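Local coordinates for F-BAR domain only protein 1 (Danio rerio, PDB 5JP2) that probably acts in an early step of clathrin-mediated endocytosis and binds an Eps15 peptide through its mu homology domain, at residues E15-A29 with R265-K279. Sequence-based numbering, arbitrary orientation.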
# COMPACT_ATOMS: atom_id res chain seq x y z
N GLU B 15 -26.84 4.65 21.25
CA GLU B 15 -25.85 3.59 21.09
C GLU B 15 -24.58 4.12 20.43
O GLU B 15 -24.62 5.07 19.65
CB GLU B 15 -26.42 2.42 20.27
CG GLU B 15 -27.12 2.80 18.99
CD GLU B 15 -27.44 1.60 18.12
OE1 GLU B 15 -26.77 0.56 18.26
OE2 GLU B 15 -28.37 1.68 17.29
N SER B 16 -23.45 3.51 20.78
CA SER B 16 -22.17 3.89 20.18
C SER B 16 -22.17 3.57 18.69
O SER B 16 -22.61 2.50 18.28
CB SER B 16 -21.03 3.16 20.88
OG SER B 16 -19.79 3.79 20.61
N TRP B 17 -21.65 4.49 17.90
CA TRP B 17 -21.82 4.36 16.46
C TRP B 17 -20.54 3.85 15.81
O TRP B 17 -19.45 4.30 16.17
CB TRP B 17 -22.22 5.69 15.85
CG TRP B 17 -23.43 6.29 16.49
CD1 TRP B 17 -24.66 5.70 16.61
CD2 TRP B 17 -23.55 7.59 17.07
NE1 TRP B 17 -25.53 6.56 17.24
CE2 TRP B 17 -24.87 7.72 17.53
CE3 TRP B 17 -22.67 8.65 17.25
CZ2 TRP B 17 -25.33 8.88 18.15
CZ3 TRP B 17 -23.13 9.80 17.87
CH2 TRP B 17 -24.44 9.90 18.31
N PRO B 18 -20.64 2.92 14.85
CA PRO B 18 -19.43 2.37 14.23
C PRO B 18 -18.95 3.17 13.03
O PRO B 18 -19.74 3.65 12.21
CB PRO B 18 -19.88 0.98 13.80
CG PRO B 18 -21.33 1.19 13.43
CD PRO B 18 -21.85 2.23 14.39
N VAL B 19 -17.62 3.26 12.89
CA VAL B 19 -16.98 3.69 11.65
C VAL B 19 -15.87 2.71 11.33
O VAL B 19 -15.44 1.93 12.18
CB VAL B 19 -16.43 5.14 11.72
CG1 VAL B 19 -17.53 6.14 12.02
CG2 VAL B 19 -15.29 5.26 12.71
N ALA B 20 -15.41 2.75 10.09
CA ALA B 20 -14.31 1.91 9.64
C ALA B 20 -13.27 2.73 8.89
O ALA B 20 -13.60 3.72 8.24
CB ALA B 20 -14.83 0.78 8.75
N ALA B 21 -12.02 2.31 8.99
CA ALA B 21 -10.89 2.98 8.37
C ALA B 21 -10.19 2.05 7.38
O ALA B 21 -10.27 0.83 7.50
CB ALA B 21 -9.89 3.46 9.41
N ALA B 22 -9.53 2.63 6.38
CA ALA B 22 -8.72 1.87 5.43
C ALA B 22 -7.43 2.62 5.18
O ALA B 22 -7.45 3.80 4.84
CB ALA B 22 -9.45 1.62 4.11
N ILE B 23 -6.32 1.91 5.34
CA ILE B 23 -4.98 2.43 5.13
C ILE B 23 -4.44 1.73 3.89
O ILE B 23 -4.31 0.51 3.90
CB ILE B 23 -4.08 2.19 6.34
CG1 ILE B 23 -4.61 2.92 7.57
CG2 ILE B 23 -2.67 2.61 6.07
CD1 ILE B 23 -3.82 2.64 8.82
N THR B 24 -4.17 2.50 2.84
CA THR B 24 -3.71 1.98 1.56
C THR B 24 -2.36 2.60 1.24
O THR B 24 -2.20 3.81 1.32
CB THR B 24 -4.71 2.31 0.47
OG1 THR B 24 -5.99 1.82 0.87
CG2 THR B 24 -4.33 1.65 -0.81
N GLU B 25 -1.38 1.77 0.90
CA GLU B 25 -0.03 2.26 0.66
C GLU B 25 0.56 1.67 -0.61
O GLU B 25 0.41 0.48 -0.87
CB GLU B 25 0.87 1.95 1.86
CG GLU B 25 0.58 2.82 3.03
CD GLU B 25 1.54 2.65 4.15
OE1 GLU B 25 2.46 1.85 4.03
OE2 GLU B 25 1.36 3.31 5.19
N TYR B 26 1.18 2.52 -1.42
CA TYR B 26 1.94 2.09 -2.59
C TYR B 26 3.42 2.37 -2.37
O TYR B 26 3.81 3.37 -1.77
CB TYR B 26 1.47 2.79 -3.85
CG TYR B 26 0.11 2.37 -4.27
CD1 TYR B 26 -0.09 1.27 -5.07
CD2 TYR B 26 -1.00 3.07 -3.83
CE1 TYR B 26 -1.35 0.88 -5.44
CE2 TYR B 26 -2.26 2.70 -4.19
CZ TYR B 26 -2.43 1.61 -4.99
OH TYR B 26 -3.71 1.25 -5.35
N ILE B 27 4.27 1.47 -2.86
CA ILE B 27 5.69 1.60 -2.64
C ILE B 27 6.43 1.56 -3.97
O ILE B 27 6.22 0.66 -4.79
CB ILE B 27 6.23 0.53 -1.66
CG1 ILE B 27 7.72 0.76 -1.42
CG2 ILE B 27 5.92 -0.87 -2.12
CD1 ILE B 27 8.29 0.04 -0.26
N ASN B 28 7.27 2.56 -4.19
CA ASN B 28 8.19 2.60 -5.31
C ASN B 28 9.59 2.40 -4.77
O ASN B 28 9.92 2.89 -3.69
CB ASN B 28 8.10 3.94 -6.05
CG ASN B 28 6.84 4.07 -6.86
OD1 ASN B 28 6.22 3.09 -7.23
ND2 ASN B 28 6.51 5.28 -7.22
N ALA B 29 10.40 1.65 -5.48
CA ALA B 29 11.75 1.40 -4.99
C ALA B 29 12.69 1.23 -6.17
O ALA B 29 12.27 0.87 -7.26
CB ALA B 29 11.80 0.18 -4.07
N ARG B 265 -17.43 7.49 22.22
CA ARG B 265 -18.75 7.72 21.64
C ARG B 265 -18.90 7.03 20.30
O ARG B 265 -20.01 6.73 19.88
CB ARG B 265 -19.01 9.22 21.48
CG ARG B 265 -20.46 9.59 21.22
CD ARG B 265 -21.33 9.35 22.46
NE ARG B 265 -22.76 9.42 22.17
CZ ARG B 265 -23.44 8.52 21.47
NH1 ARG B 265 -22.82 7.46 20.97
NH2 ARG B 265 -24.74 8.67 21.27
N TYR B 266 -17.79 6.80 19.61
CA TYR B 266 -17.74 6.05 18.38
C TYR B 266 -16.81 4.87 18.59
O TYR B 266 -15.93 4.90 19.45
CB TYR B 266 -17.24 6.92 17.22
CG TYR B 266 -18.10 8.13 16.93
CD1 TYR B 266 -17.95 9.31 17.63
CD2 TYR B 266 -19.03 8.10 15.92
CE1 TYR B 266 -18.73 10.39 17.36
CE2 TYR B 266 -19.81 9.19 15.64
CZ TYR B 266 -19.65 10.32 16.36
OH TYR B 266 -20.44 11.40 16.08
N ARG B 267 -17.00 3.83 17.81
CA ARG B 267 -16.08 2.70 17.87
C ARG B 267 -15.69 2.28 16.47
O ARG B 267 -16.45 2.43 15.52
CB ARG B 267 -16.69 1.52 18.65
CG ARG B 267 -17.92 0.96 18.03
CD ARG B 267 -18.55 -0.13 18.89
NE ARG B 267 -19.88 -0.37 18.39
CZ ARG B 267 -20.15 -1.06 17.30
NH1 ARG B 267 -19.17 -1.63 16.61
NH2 ARG B 267 -21.39 -1.19 16.89
N MET B 268 -14.49 1.74 16.36
CA MET B 268 -13.92 1.40 15.07
C MET B 268 -14.31 -0.03 14.74
O MET B 268 -13.82 -0.98 15.36
CB MET B 268 -12.40 1.56 15.06
CG MET B 268 -11.83 1.39 13.68
SD MET B 268 -11.81 2.89 12.69
CE MET B 268 -10.44 3.68 13.45
N SER B 269 -15.20 -0.18 13.76
CA SER B 269 -15.66 -1.50 13.37
C SER B 269 -14.52 -2.34 12.81
O SER B 269 -14.51 -3.56 13.01
CB SER B 269 -16.78 -1.37 12.33
OG SER B 269 -17.16 -2.64 11.84
N LEU B 270 -13.55 -1.72 12.15
CA LEU B 270 -12.51 -2.43 11.43
C LEU B 270 -11.51 -1.43 10.87
O LEU B 270 -11.85 -0.30 10.55
CB LEU B 270 -13.15 -3.23 10.28
CG LEU B 270 -12.37 -4.05 9.28
CD1 LEU B 270 -13.22 -5.21 8.86
CD2 LEU B 270 -12.08 -3.20 8.10
N VAL B 271 -10.27 -1.90 10.69
CA VAL B 271 -9.24 -1.12 10.02
C VAL B 271 -8.60 -2.03 8.98
O VAL B 271 -7.86 -2.95 9.34
CB VAL B 271 -8.17 -0.59 10.97
CG1 VAL B 271 -7.13 0.17 10.19
CG2 VAL B 271 -8.80 0.33 11.97
N LYS B 272 -8.83 -1.73 7.72
CA LYS B 272 -8.30 -2.50 6.61
C LYS B 272 -6.98 -1.90 6.18
O LYS B 272 -6.89 -0.68 5.98
CB LYS B 272 -9.30 -2.51 5.46
CG LYS B 272 -8.97 -3.46 4.34
CD LYS B 272 -10.12 -3.61 3.36
CE LYS B 272 -9.78 -4.56 2.22
NZ LYS B 272 -10.88 -4.72 1.22
N LYS B 273 -5.94 -2.73 6.12
CA LYS B 273 -4.60 -2.32 5.72
C LYS B 273 -4.17 -3.10 4.48
O LYS B 273 -4.15 -4.33 4.51
CB LYS B 273 -3.60 -2.54 6.85
CG LYS B 273 -4.05 -1.98 8.13
CD LYS B 273 -2.98 -2.06 9.15
CE LYS B 273 -3.54 -1.72 10.50
NZ LYS B 273 -2.49 -1.39 11.47
N ARG B 274 -3.82 -2.39 3.41
CA ARG B 274 -3.39 -3.02 2.18
C ARG B 274 -2.25 -2.23 1.55
O ARG B 274 -2.16 -1.02 1.68
CB ARG B 274 -4.54 -3.14 1.18
CG ARG B 274 -5.17 -1.84 0.81
CD ARG B 274 -6.35 -2.06 -0.12
NE ARG B 274 -6.84 -0.80 -0.68
CZ ARG B 274 -7.76 -0.72 -1.62
NH1 ARG B 274 -8.29 -1.83 -2.12
NH2 ARG B 274 -8.15 0.46 -2.08
N PHE B 275 -1.36 -2.95 0.87
CA PHE B 275 -0.29 -2.28 0.17
C PHE B 275 0.02 -3.00 -1.13
O PHE B 275 -0.31 -4.17 -1.30
CB PHE B 275 0.95 -2.14 1.05
CG PHE B 275 1.52 -3.44 1.52
CD1 PHE B 275 2.26 -4.24 0.66
CD2 PHE B 275 1.36 -3.84 2.82
CE1 PHE B 275 2.82 -5.41 1.10
CE2 PHE B 275 1.91 -5.01 3.27
CZ PHE B 275 2.64 -5.80 2.41
N ALA B 276 0.64 -2.28 -2.05
CA ALA B 276 0.99 -2.83 -3.34
C ALA B 276 2.23 -2.13 -3.88
O ALA B 276 2.55 -1.01 -3.49
CB ALA B 276 -0.16 -2.68 -4.34
N THR B 277 2.92 -2.81 -4.78
CA THR B 277 4.04 -2.20 -5.46
C THR B 277 3.55 -1.22 -6.51
O THR B 277 2.54 -1.44 -7.17
CB THR B 277 4.91 -3.25 -6.16
OG1 THR B 277 4.10 -4.09 -6.96
CG2 THR B 277 5.66 -4.05 -5.19
N GLY B 278 4.26 -0.12 -6.63
CA GLY B 278 4.18 0.71 -7.81
C GLY B 278 5.27 0.25 -8.76
O GLY B 278 5.28 -0.90 -9.20
N LYS B 279 6.12 1.17 -9.17
CA LYS B 279 7.36 0.82 -9.84
C LYS B 279 8.39 0.38 -8.80
O LYS B 279 8.85 1.18 -7.99
CB LYS B 279 7.86 2.02 -10.65
CG LYS B 279 8.98 1.71 -11.60
CD LYS B 279 9.31 2.92 -12.47
CE LYS B 279 9.90 4.05 -11.65
NZ LYS B 279 10.05 5.30 -12.44
O HOH W 1 -24.03 -0.25 17.99
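Trp17 to Ile27 pairs with Tyr266 to Thr277 as two parallel beta strands, with N-H and C=O groups binding alternately across the gap. Arg267 N to Trp17 O (3.0 Å) and Val19 N to Arg267 O (3.0 Å) set the pattern; Pro18, with no N-H to give, sits between them where this pairing asks for none. Between Met268 and Val271 the second strand holds one residue more than the first, a beta bulge at Ser269, whose N still reaches Val19 O at 2.6 Å. Past Thr277 the chain turns a corner, but Ala29 N still binds Lys279 O.

Among polar side chains, Arg274, with CG between its backbone N and carbonyl carbon (chi1 59°), runs alongside Thr24, and its NE meets OG1 at the guanidinium edge, 3.2 Å away. Thr24 helps orient a group suited to peptide binding: its NH2 hydrogen-bonds the peptide backbone and its charge makes a cation-pi contact with a peptide aromatic ring. With an alanine in place of Arg274, Thr24 OG1 would probably lose this donor and the peptide both those partners. Arg267, by contrast, lays a guanidinium face over Pro18 CB, while its NH2 meets an acidic side chain of the bound peptide.

In the Trp17 conformer given, one of two modelled, the Arg265 guanidinium lies flat on the six-membered ring; with the arginine poorly ordered, this cation-pi stack is somewhat uncertain. Tyr266 CE2 comes within 3.3 Å of Trp17 CE3, the rings meeting obliquely (planes at 59°).

On the face carrying Val19, Ala21 and Met268, small Ala21 admits the bent methionine, SD 3.8 Å from Ala21 CB.

The pair joins two halves of the central mixed sheet: strand 39-52 flanks 17-31, and 242-250 flanks 266-283. Trp17 and Tyr266 pack against helix 55-61, Val19, Ala21 and Met268 against strand 258-261.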